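Local coordinates for protein [4Fe-4S]-dependent U34-ARNt thiolase (Methanococcus maripaludis, PDB 6SCY) that probably transfers sulfur to a tRNA uridine, an ATP-dependent thiolation thought to rely on the [4Fe-4S] cluster it carries, at residues R7-P12 / N23-C28; R38-R43 / P208-P213; S62-Y67 / L224-H229; V174-M179 / D246-L251. One frame throughout, in Å; residues are numbered along the deposited sequence.

Contacts 1 and 2 mark the two ends of helix 26-41: contact 1 builds the zinc site where the helix begins, contact 2 packs its last turn on a loop of the PP-loop domain, and their centres lie about 21 Å apart. Contacts 2 and 3 touch, Pro208 CG lying 3.6 Å from Met65 CG, with Leu209 packing on Val64 and Met65. Contact 3 lies beside the predicted ATP loop, which includes Leu56, Ser57 and Asp61. Contact 4 meets contact 2 through Val174 CG2 and Glu210 CG, 4.0 Å apart, and lies about 12 Å from the iron-sulfur cluster at the Gln176 side chain; its centre is about 29 Å from that of contact 1.

Contact 1. Residues R7-P12 / N23-C28; sequences RKCGKP and NYCKEC. With ZN (zinc ion), chain C; SO4 (sulfate ion), chain Y; SO4 (sulfate ion), chain U.
Arg7 opens the contact with its backbone, N donating to Asn23 O over 2.8 Å in a nearly straight bond (169°). Its side chain turns back beside the backbone carbonyl carbon (chi1 -171°) and runs alongside Tyr24, the two pointing the same way. Arg7 CD comes 4.0 Å from Tyr24 OH, and the guanidinium and ring planes are 27° apart. Next, Lys8 approaches the same ring at its edge with CG, while its CB rests 3.8 Å from Cys28 SG. Bent at chi2, the chain then leads away, and NZ bonds a sulfate ion, probably from the crystallisation liquor. Cys9 joins the segments through the metal. Cys9 SG binds zinc at 2.2 Å, as does Cys28 SG, and Cys6 adds a further sulfur. Cys25 belongs to the same metal site, although its SG stands 2.8 Å from the zinc ion in this model, farther than Cys9 and Cys28, a difference not to be pressed at this resolution. Cys25 is also the N-cap of the following helix, its SG accepting a weak bond of 3.6 Å from Cys28 N. Farther on, Pro12 contributes only its carbonyl, O lying 3.4 Å from Cys25 CB. Several thiolates around one cation would probably share out their negative charge through it. The first segment is thus a loop wrapped round zinc ahead of the hairpin of strands 15-17 and 22-24. Cys25 caps helix 26-41 and Cys28 lies in its first turn, consistent with a treble-clef zinc finger, and Tyr24 packs from the hairpin onto Phe29 and Glu32 of that helix.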
# COMPACT_ATOMS: atom_id res chain seq x y z
N ARG A 7 17.60 -22.66 -17.14
CA ARG A 7 16.23 -23.17 -17.13
C ARG A 7 15.70 -23.51 -18.54
O ARG A 7 14.90 -24.45 -18.67
CB ARG A 7 15.28 -22.20 -16.39
CG ARG A 7 13.88 -22.76 -16.15
CD ARG A 7 12.76 -21.89 -16.71
NE ARG A 7 11.97 -22.59 -17.74
CZ ARG A 7 10.67 -22.41 -17.95
NH1 ARG A 7 9.98 -21.56 -17.19
NH2 ARG A 7 10.05 -23.08 -18.91
N LYS A 8 16.17 -22.79 -19.58
CA LYS A 8 15.71 -22.98 -20.97
C LYS A 8 16.58 -23.89 -21.84
O LYS A 8 16.04 -24.48 -22.78
CB LYS A 8 15.52 -21.62 -21.66
CG LYS A 8 14.28 -20.85 -21.19
CD LYS A 8 12.99 -21.32 -21.88
CE LYS A 8 11.90 -20.29 -21.80
NZ LYS A 8 10.67 -20.71 -22.52
N CYS A 9 17.90 -24.02 -21.55
CA CYS A 9 18.79 -24.85 -22.38
C CYS A 9 19.77 -25.74 -21.58
O CYS A 9 20.54 -26.48 -22.20
CB CYS A 9 19.53 -23.98 -23.39
SG CYS A 9 20.77 -22.87 -22.66
N GLY A 10 19.74 -25.66 -20.26
CA GLY A 10 20.59 -26.44 -19.36
C GLY A 10 22.08 -26.15 -19.41
O GLY A 10 22.89 -26.99 -18.98
N LYS A 11 22.47 -24.97 -19.93
CA LYS A 11 23.87 -24.56 -20.08
C LYS A 11 24.34 -23.69 -18.91
O LYS A 11 23.49 -23.07 -18.28
CB LYS A 11 24.05 -23.82 -21.42
CG LYS A 11 24.81 -24.63 -22.47
CD LYS A 11 24.10 -25.91 -22.96
CE LYS A 11 25.01 -26.83 -23.74
NZ LYS A 11 24.61 -28.25 -23.60
N PRO A 12 25.66 -23.60 -18.60
CA PRO A 12 26.10 -22.74 -17.49
C PRO A 12 25.47 -21.35 -17.55
O PRO A 12 25.35 -20.77 -18.63
CB PRO A 12 27.62 -22.71 -17.62
CG PRO A 12 27.95 -24.00 -18.27
CD PRO A 12 26.82 -24.28 -19.23
N ASN A 23 17.64 -19.86 -13.40
CA ASN A 23 18.96 -19.50 -13.89
C ASN A 23 18.94 -19.33 -15.40
O ASN A 23 18.31 -20.13 -16.10
CB ASN A 23 19.96 -20.57 -13.46
CG ASN A 23 20.10 -20.76 -11.97
OD1 ASN A 23 20.17 -19.80 -11.19
ND2 ASN A 23 20.16 -22.01 -11.53
N TYR A 24 19.58 -18.26 -15.92
CA TYR A 24 19.64 -17.95 -17.35
C TYR A 24 21.03 -17.53 -17.80
O TYR A 24 21.65 -16.68 -17.16
CB TYR A 24 18.64 -16.84 -17.73
CG TYR A 24 17.19 -17.14 -17.42
CD1 TYR A 24 16.47 -18.02 -18.21
CD2 TYR A 24 16.53 -16.49 -16.39
CE1 TYR A 24 15.12 -18.29 -17.95
CE2 TYR A 24 15.19 -16.75 -16.12
CZ TYR A 24 14.49 -17.65 -16.90
OH TYR A 24 13.16 -17.91 -16.64
N CYS A 25 21.49 -18.08 -18.93
CA CYS A 25 22.76 -17.71 -19.55
C CYS A 25 22.53 -16.38 -20.29
O CYS A 25 21.41 -15.88 -20.26
CB CYS A 25 23.23 -18.81 -20.50
SG CYS A 25 22.08 -19.15 -21.86
N LYS A 26 23.56 -15.82 -20.95
CA LYS A 26 23.43 -14.54 -21.68
C LYS A 26 22.27 -14.57 -22.69
O LYS A 26 21.35 -13.78 -22.56
CB LYS A 26 24.76 -14.16 -22.36
CG LYS A 26 24.79 -12.76 -22.97
CD LYS A 26 26.06 -12.49 -23.75
CE LYS A 26 26.03 -11.15 -24.44
NZ LYS A 26 27.29 -10.90 -25.19
N GLU A 27 22.31 -15.54 -23.64
CA GLU A 27 21.35 -15.72 -24.72
C GLU A 27 19.92 -15.95 -24.27
O GLU A 27 19.02 -15.40 -24.89
CB GLU A 27 21.77 -16.85 -25.66
CG GLU A 27 23.15 -16.65 -26.28
CD GLU A 27 24.21 -17.59 -25.75
OE1 GLU A 27 24.44 -17.61 -24.52
OE2 GLU A 27 24.83 -18.30 -26.58
N CYS A 28 19.71 -16.77 -23.22
CA CYS A 28 18.37 -17.08 -22.69
C CYS A 28 17.81 -15.94 -21.86
O CYS A 28 16.59 -15.83 -21.75
CB CYS A 28 18.37 -18.39 -21.91
SG CYS A 28 18.60 -19.86 -22.95
ZN ZN C . 19.99 -21.02 -21.72
S SO4 Y . 10.96 -21.99 -25.62
O1 SO4 Y . 11.90 -20.88 -25.47
O2 SO4 Y . 10.77 -22.29 -27.04
O3 SO4 Y . 11.50 -23.18 -24.95
O4 SO4 Y . 9.68 -21.64 -25.02
S SO4 U . 28.97 -9.21 -27.52
O1 SO4 U . 30.22 -9.05 -28.27
O2 SO4 U . 28.44 -10.55 -27.74
O3 SO4 U . 29.24 -9.01 -26.09
O4 SO4 U . 28.00 -8.21 -27.98

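Contact 2. Residues R38-R43 / P208-P213. With SO4 (sulfate ion), chain P; SO4 (sulfate ion), chain X.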
# COMPACT_ATOMS: atom_id res chain seq x y z
N ARG A 38 7.83 -7.65 -24.90
CA ARG A 38 6.88 -7.92 -25.98
C ARG A 38 5.49 -8.16 -25.39
O ARG A 38 4.49 -7.74 -25.98
CB ARG A 38 7.34 -9.15 -26.80
CG ARG A 38 6.72 -9.26 -28.19
CD ARG A 38 7.29 -10.42 -28.99
NE ARG A 38 8.63 -10.13 -29.53
CZ ARG A 38 9.72 -10.84 -29.27
NH1 ARG A 38 9.65 -11.91 -28.48
NH2 ARG A 38 10.89 -10.50 -29.80
N LYS A 39 5.43 -8.80 -24.21
CA LYS A 39 4.22 -9.09 -23.45
C LYS A 39 3.65 -7.80 -22.84
O LYS A 39 2.44 -7.61 -22.88
CB LYS A 39 4.51 -10.14 -22.35
CG LYS A 39 3.28 -10.89 -21.87
CD LYS A 39 3.66 -12.13 -21.06
CE LYS A 39 2.52 -13.11 -20.96
NZ LYS A 39 2.89 -14.32 -20.19
N THR A 40 4.53 -6.93 -22.27
CA THR A 40 4.14 -5.65 -21.64
C THR A 40 3.49 -4.68 -22.65
O THR A 40 2.47 -4.07 -22.33
CB THR A 40 5.32 -5.01 -20.87
OG1 THR A 40 5.94 -5.97 -20.01
CG2 THR A 40 4.89 -3.85 -20.01
N LEU A 41 4.09 -4.55 -23.85
CA LEU A 41 3.62 -3.65 -24.91
C LEU A 41 2.36 -4.13 -25.63
O LEU A 41 1.43 -3.34 -25.82
CB LEU A 41 4.73 -3.35 -25.92
CG LEU A 41 5.99 -2.72 -25.36
CD1 LEU A 41 7.14 -2.93 -26.30
CD2 LEU A 41 5.80 -1.24 -25.11
N GLY A 42 2.34 -5.40 -26.04
CA GLY A 42 1.21 -6.00 -26.74
C GLY A 42 1.20 -5.79 -28.24
O GLY A 42 2.04 -5.06 -28.78
N ARG A 43 0.23 -6.43 -28.93
CA ARG A 43 0.03 -6.38 -30.39
C ARG A 43 -0.31 -4.98 -30.91
O ARG A 43 0.03 -4.67 -32.04
CB ARG A 43 -1.08 -7.35 -30.83
CG ARG A 43 -0.66 -8.83 -30.86
CD ARG A 43 -1.64 -9.71 -31.62
NE ARG A 43 -2.98 -9.73 -31.02
CZ ARG A 43 -3.38 -10.57 -30.07
NH1 ARG A 43 -2.55 -11.49 -29.60
NH2 ARG A 43 -4.62 -10.50 -29.59
N PRO A 208 7.84 0.26 -21.70
CA PRO A 208 8.26 -1.10 -22.07
C PRO A 208 8.98 -1.84 -20.95
O PRO A 208 8.79 -3.03 -20.80
CB PRO A 208 9.16 -0.87 -23.29
CG PRO A 208 8.84 0.52 -23.77
CD PRO A 208 8.51 1.27 -22.53
N LEU A 209 9.75 -1.12 -20.13
CA LEU A 209 10.54 -1.70 -19.03
C LEU A 209 9.76 -1.92 -17.71
O LEU A 209 10.35 -2.39 -16.74
CB LEU A 209 11.81 -0.86 -18.78
CG LEU A 209 12.83 -0.73 -19.95
CD1 LEU A 209 13.95 0.18 -19.57
CD2 LEU A 209 13.45 -2.05 -20.29
N GLU A 210 8.45 -1.59 -17.69
CA GLU A 210 7.53 -1.63 -16.55
C GLU A 210 7.59 -2.89 -15.65
O GLU A 210 7.28 -2.82 -14.47
CB GLU A 210 6.09 -1.44 -17.06
CG GLU A 210 5.13 -0.85 -16.05
CD GLU A 210 3.68 -0.77 -16.51
OE1 GLU A 210 2.79 -0.67 -15.63
OE2 GLU A 210 3.44 -0.81 -17.74
N LYS A 211 7.97 -4.04 -16.23
CA LYS A 211 8.01 -5.31 -15.51
C LYS A 211 9.41 -5.93 -15.40
O LYS A 211 9.54 -7.07 -14.96
CB LYS A 211 7.01 -6.31 -16.14
CG LYS A 211 5.54 -5.86 -16.14
CD LYS A 211 4.86 -6.05 -14.79
CE LYS A 211 3.58 -5.25 -14.68
NZ LYS A 211 3.86 -3.81 -14.38
N ILE A 212 10.45 -5.16 -15.76
CA ILE A 212 11.83 -5.62 -15.70
C ILE A 212 12.49 -4.93 -14.50
O ILE A 212 12.52 -3.70 -14.48
CB ILE A 212 12.59 -5.36 -17.03
CG1 ILE A 212 11.80 -5.82 -18.30
CG2 ILE A 212 13.99 -5.94 -17.01
CD1 ILE A 212 11.60 -7.32 -18.52
N PRO A 213 13.00 -5.67 -13.48
CA PRO A 213 13.63 -5.02 -12.32
C PRO A 213 14.88 -4.25 -12.72
O PRO A 213 15.50 -4.58 -13.74
CB PRO A 213 13.99 -6.19 -11.40
CG PRO A 213 13.13 -7.31 -11.85
CD PRO A 213 13.03 -7.14 -13.32
S SO4 P . -1.28 -8.77 -26.57
O1 SO4 P . -2.00 -7.59 -27.04
O2 SO4 P . -0.14 -9.03 -27.45
O3 SO4 P . -0.80 -8.55 -25.21
O4 SO4 P . -2.17 -9.93 -26.59
S SO4 X . -4.65 -12.61 -25.41
O1 SO4 X . -4.65 -12.19 -26.81
O2 SO4 X . -4.38 -14.05 -25.34
O3 SO4 X . -3.60 -11.89 -24.69
O4 SO4 X . -5.94 -12.32 -24.80
O HOH W 1 8.16 -4.82 -18.90
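Thr40 and Leu41, in the last turn of helix 26-41, pack against the type I beta turn Leu209-Ile212 and Pro208 just before it. Thr40 has its methyl anti to the backbone N (chi1 -49° for the hydroxyl), which sends CG2 to Glu210 CB at 4.0 Å and leaves OG1 over the Lys211 chain, 3.9 Å from CG. Leu41 slants over the proline ring instead, its CD2 lying 3.8 Å from Pro208 CG. On the turn side, Lys211 NZ pairs with Glu210 OE1 and, beyond the contact, with Glu267, so the charged ends are occupied among themselves while their carbon stems meet the threonine. The contact thus joins the end of helix 26-41 to a loop of the PP-loop domain. Thr40 OG1 is bonded to Lys36 O one turn back in its own helix as well as to a water between the segments. An alanine here is likely to leave that water without one of its three partners and to open a gap beside Glu210 CB. The water donates to Thr40 OG1 and to Pro208 O, each at 2.7 Å, and accepts from Lys211 N at 2.8 Å.

Contact 3. Residues S62-Y67 / L224-H229. With SO4 (sulfate ion), chain L.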
# COMPACT_ATOMS: atom_id res chain seq x y z
N SER A 62 16.61 4.29 -20.27
CA SER A 62 16.27 4.93 -21.55
C SER A 62 17.00 4.36 -22.75
O SER A 62 16.41 4.30 -23.82
CB SER A 62 16.44 6.44 -21.49
OG SER A 62 15.24 7.02 -21.02
N LEU A 63 18.28 3.95 -22.58
CA LEU A 63 19.10 3.33 -23.63
C LEU A 63 18.73 1.85 -23.87
O LEU A 63 18.69 1.42 -25.03
CB LEU A 63 20.59 3.49 -23.29
CG LEU A 63 21.34 4.64 -23.98
CD1 LEU A 63 20.83 6.01 -23.54
CD2 LEU A 63 22.81 4.55 -23.70
N VAL A 64 18.44 1.09 -22.78
CA VAL A 64 18.00 -0.31 -22.80
C VAL A 64 16.64 -0.39 -23.49
O VAL A 64 16.46 -1.23 -24.38
CB VAL A 64 17.99 -0.95 -21.39
CG1 VAL A 64 17.12 -2.19 -21.33
CG2 VAL A 64 19.39 -1.27 -20.93
N MET A 65 15.71 0.52 -23.12
CA MET A 65 14.39 0.65 -23.73
C MET A 65 14.53 1.05 -25.20
O MET A 65 13.84 0.50 -26.05
CB MET A 65 13.54 1.69 -22.97
CG MET A 65 12.16 1.89 -23.55
SD MET A 65 11.38 3.43 -23.03
CE MET A 65 12.37 4.59 -23.90
N ALA A 66 15.43 2.01 -25.49
CA ALA A 66 15.67 2.50 -26.84
C ALA A 66 16.24 1.40 -27.75
O ALA A 66 15.85 1.33 -28.91
CB ALA A 66 16.61 3.69 -26.82
N TYR A 67 17.12 0.52 -27.20
CA TYR A 67 17.73 -0.59 -27.93
C TYR A 67 16.70 -1.67 -28.25
O TYR A 67 16.69 -2.17 -29.38
CB TYR A 67 18.92 -1.19 -27.16
CG TYR A 67 19.55 -2.39 -27.84
CD1 TYR A 67 19.06 -3.68 -27.62
CD2 TYR A 67 20.66 -2.24 -28.67
CE1 TYR A 67 19.64 -4.78 -28.24
CE2 TYR A 67 21.26 -3.35 -29.28
CZ TYR A 67 20.75 -4.62 -29.06
OH TYR A 67 21.34 -5.71 -29.66
N LEU A 224 24.93 -5.79 -23.43
CA LEU A 224 24.82 -5.15 -24.75
C LEU A 224 25.93 -4.11 -24.97
O LEU A 224 26.06 -3.59 -26.08
CB LEU A 224 23.43 -4.52 -24.95
CG LEU A 224 22.22 -5.47 -24.93
CD1 LEU A 224 20.94 -4.70 -24.71
CD2 LEU A 224 22.16 -6.33 -26.18
N GLU A 225 26.73 -3.85 -23.92
CA GLU A 225 27.85 -2.89 -23.90
C GLU A 225 27.40 -1.45 -24.23
O GLU A 225 28.10 -0.72 -24.93
CB GLU A 225 29.03 -3.36 -24.78
CG GLU A 225 29.74 -4.60 -24.25
CD GLU A 225 31.02 -4.93 -24.99
OE1 GLU A 225 30.98 -5.82 -25.87
OE2 GLU A 225 32.07 -4.31 -24.69
N LEU A 226 26.22 -1.06 -23.71
CA LEU A 226 25.65 0.27 -23.92
C LEU A 226 26.44 1.31 -23.13
O LEU A 226 26.70 1.11 -21.94
CB LEU A 226 24.15 0.33 -23.57
CG LEU A 226 23.17 -0.61 -24.30
CD1 LEU A 226 21.75 -0.39 -23.82
CD2 LEU A 226 23.21 -0.41 -25.81
N LYS A 227 26.83 2.39 -23.81
CA LYS A 227 27.59 3.50 -23.22
C LYS A 227 26.62 4.54 -22.60
O LYS A 227 26.43 5.63 -23.13
CB LYS A 227 28.53 4.14 -24.27
CG LYS A 227 29.62 3.22 -24.79
CD LYS A 227 29.31 2.71 -26.20
CE LYS A 227 30.43 1.84 -26.73
NZ LYS A 227 30.17 1.39 -28.13
N TYR A 228 25.99 4.16 -21.46
CA TYR A 228 25.04 5.01 -20.74
C TYR A 228 25.71 5.96 -19.76
O TYR A 228 26.76 5.63 -19.21
CB TYR A 228 23.95 4.17 -20.04
CG TYR A 228 24.44 3.26 -18.93
CD1 TYR A 228 24.58 3.74 -17.63
CD2 TYR A 228 24.73 1.93 -19.17
CE1 TYR A 228 25.07 2.93 -16.61
CE2 TYR A 228 25.17 1.09 -18.14
CZ TYR A 228 25.34 1.60 -16.87
OH TYR A 228 25.80 0.78 -15.86
N HIS A 229 25.08 7.12 -19.52
CA HIS A 229 25.58 8.14 -18.59
C HIS A 229 24.81 8.10 -17.27
O HIS A 229 23.60 7.86 -17.26
CB HIS A 229 25.52 9.53 -19.23
CG HIS A 229 26.21 10.59 -18.43
ND1 HIS A 229 25.53 11.37 -17.51
CD2 HIS A 229 27.52 10.95 -18.42
CE1 HIS A 229 26.42 12.18 -16.99
NE2 HIS A 229 27.64 11.97 -17.49
S SO4 L . 17.20 6.75 -16.92
O1 SO4 L . 16.37 6.43 -18.08
O2 SO4 L . 18.01 7.91 -17.22
O3 SO4 L . 18.06 5.62 -16.58
O4 SO4 L . 16.35 7.06 -15.78
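Leu63 O accepts the helix bond from Tyr67 N at 2.8 Å, and the methyl CD1 of Leu226 lies against the same carbonyl, 3.8 Å from the oxygen. Leu226 CD1 also reaches Val64 CG2, the two side chains crossing at about a right angle, and lies 4.1 Å from Leu63 CB, wedged where the helix backbone and two side chains converge. Leu63 sends CD2 the other way, to within 3.7 Å of Tyr228 CA. At the far end Tyr67, its ring carried out opposite the backbone N (chi1 177°), takes Leu224 over one face. Leu224 CD1 makes a CH-pi contact, 4.0 Å from the Tyr67 ring centroid and 27° off its normal, while Leu224 CD2 lies 3.6 Å from Tyr67 CE1, toward the hydroxyl end. A serine in place of Tyr67 would probably leave both Leu224 methyls without the surface they rest on. Just after helix 214-223, Glu225 turns the chain in a Schellman motif, bringing Leu226 in against helix 60-75 and Phe104. Ser62 N holds a sulfate that Ser57 also binds, within the predicted ATP site. His229 bonds Gly58 through backbone atoms, but between the segments the contact is apolar, and its fit probably depends on side-chain shape.

Contact 4. Residues V174-M179 / D246-L251; sequences VAQAVM and DITDNL
Met179 reaches from helix 171-184 to helix 239-254 and does most of the touching on its side. Its CB lies near the methyl of Thr248, 4.3 Å from CG2. CG stands opposite the backbone N (chi1 -158°), and a bend at chi2 (73°) turns the chain toward helix 239-254; CG and SD make no close contact with the other segment. Met179 CE, at the tip, slots between two residues one helical turn apart, 3.8 Å from Ile247 CG2 and 3.9 Å from Leu251 CD1. The Met179 side chain crosses that of Ile247 at about a right angle. One turn nearer the start of its helix, Gln176 passes square to Thr248, CG lying 3.9 Å from OG1. Its OE1 takes a weak bond from Arg241 of helix 239-254. The Thr248 hydroxyl is turned back to its own helix and bonds Ser245 O, which leaves CG2 facing the partner helix, 4.2 Å from Ala175 O. Between the segments Met179 meets carbon only. Apolar side chains of the second protein chain also pack on Met179 and Ile247, so this layer continues toward the dimer partner. The short segments approach to 9.8 Å between axes at 116°, a steeply crossed helix pair. Helix 171-184 follows strand 164-167 of the parallel sheet and bears Asp173, predicted to bind ATP, as expected of a PP-loop nucleotide-binding domain of the HUP type.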
# COMPACT_ATOMS: atom_id res chain seq x y z
N VAL A 174 8.44 1.71 -10.65
CA VAL A 174 6.98 1.58 -10.56
C VAL A 174 6.52 1.10 -9.18
O VAL A 174 5.55 1.66 -8.67
CB VAL A 174 6.45 0.69 -11.71
CG1 VAL A 174 4.93 0.51 -11.63
CG2 VAL A 174 6.83 1.28 -13.06
N ALA A 175 7.20 0.11 -8.57
CA ALA A 175 6.88 -0.41 -7.23
C ALA A 175 7.03 0.67 -6.16
O ALA A 175 6.22 0.73 -5.24
CB ALA A 175 7.76 -1.60 -6.91
N GLN A 176 8.06 1.53 -6.30
CA GLN A 176 8.38 2.63 -5.39
C GLN A 176 7.30 3.70 -5.40
O GLN A 176 6.85 4.11 -4.33
CB GLN A 176 9.72 3.27 -5.79
CG GLN A 176 10.93 2.42 -5.44
CD GLN A 176 12.13 2.76 -6.27
OE1 GLN A 176 12.23 3.85 -6.86
NE2 GLN A 176 13.07 1.83 -6.34
N ALA A 177 6.90 4.17 -6.60
CA ALA A 177 5.88 5.19 -6.79
C ALA A 177 4.52 4.76 -6.23
O ALA A 177 3.83 5.59 -5.63
CB ALA A 177 5.76 5.53 -8.27
N VAL A 178 4.17 3.47 -6.39
CA VAL A 178 2.93 2.87 -5.90
C VAL A 178 2.97 2.92 -4.37
O VAL A 178 2.05 3.45 -3.76
CB VAL A 178 2.74 1.43 -6.45
CG1 VAL A 178 1.70 0.66 -5.66
CG2 VAL A 178 2.36 1.45 -7.93
N MET A 179 4.08 2.44 -3.78
CA MET A 179 4.31 2.42 -2.33
C MET A 179 4.30 3.83 -1.75
O MET A 179 3.77 4.01 -0.66
CB MET A 179 5.63 1.69 -2.00
CG MET A 179 5.70 1.16 -0.58
SD MET A 179 4.66 -0.30 -0.27
CE MET A 179 5.63 -1.09 0.96
N ASP A 246 14.48 1.30 -0.40
CA ASP A 246 15.07 0.41 0.59
C ASP A 246 14.01 -0.51 1.18
O ASP A 246 14.31 -1.68 1.45
CB ASP A 246 15.79 1.23 1.68
CG ASP A 246 17.24 1.55 1.37
OD1 ASP A 246 18.12 1.26 2.23
OD2 ASP A 246 17.51 2.11 0.28
N ILE A 247 12.77 -0.01 1.34
CA ILE A 247 11.64 -0.78 1.85
C ILE A 247 11.29 -1.89 0.84
O ILE A 247 11.25 -3.07 1.21
CB ILE A 247 10.42 0.14 2.19
CG1 ILE A 247 10.73 1.07 3.38
CG2 ILE A 247 9.13 -0.67 2.43
CD1 ILE A 247 9.92 2.36 3.43
N THR A 248 11.10 -1.50 -0.45
CA THR A 248 10.77 -2.39 -1.58
C THR A 248 11.88 -3.40 -1.85
O THR A 248 11.59 -4.55 -2.20
CB THR A 248 10.40 -1.58 -2.84
OG1 THR A 248 11.53 -0.82 -3.28
CG2 THR A 248 9.19 -0.67 -2.63
N ASP A 249 13.15 -2.99 -1.66
CA ASP A 249 14.32 -3.85 -1.83
C ASP A 249 14.38 -4.90 -0.73
O ASP A 249 14.48 -6.09 -1.04
CB ASP A 249 15.63 -3.03 -1.89
CG ASP A 249 15.90 -2.31 -3.20
OD1 ASP A 249 15.53 -2.86 -4.28
OD2 ASP A 249 16.49 -1.20 -3.16
N ASN A 250 14.26 -4.47 0.56
CA ASN A 250 14.29 -5.38 1.71
C ASN A 250 13.08 -6.32 1.75
O ASN A 250 13.18 -7.41 2.31
CB ASN A 250 14.48 -4.64 3.03
CG ASN A 250 15.93 -4.55 3.43
OD1 ASN A 250 16.64 -3.62 3.06
ND2 ASN A 250 16.41 -5.54 4.19
N LEU A 251 11.96 -5.91 1.12
CA LEU A 251 10.77 -6.74 1.00
C LEU A 251 11.02 -7.83 -0.03
O LEU A 251 10.63 -8.97 0.19
CB LEU A 251 9.54 -5.90 0.61
CG LEU A 251 8.72 -5.33 1.73
CD1 LEU A 251 7.82 -4.26 1.22
CD2 LEU A 251 7.87 -6.40 2.39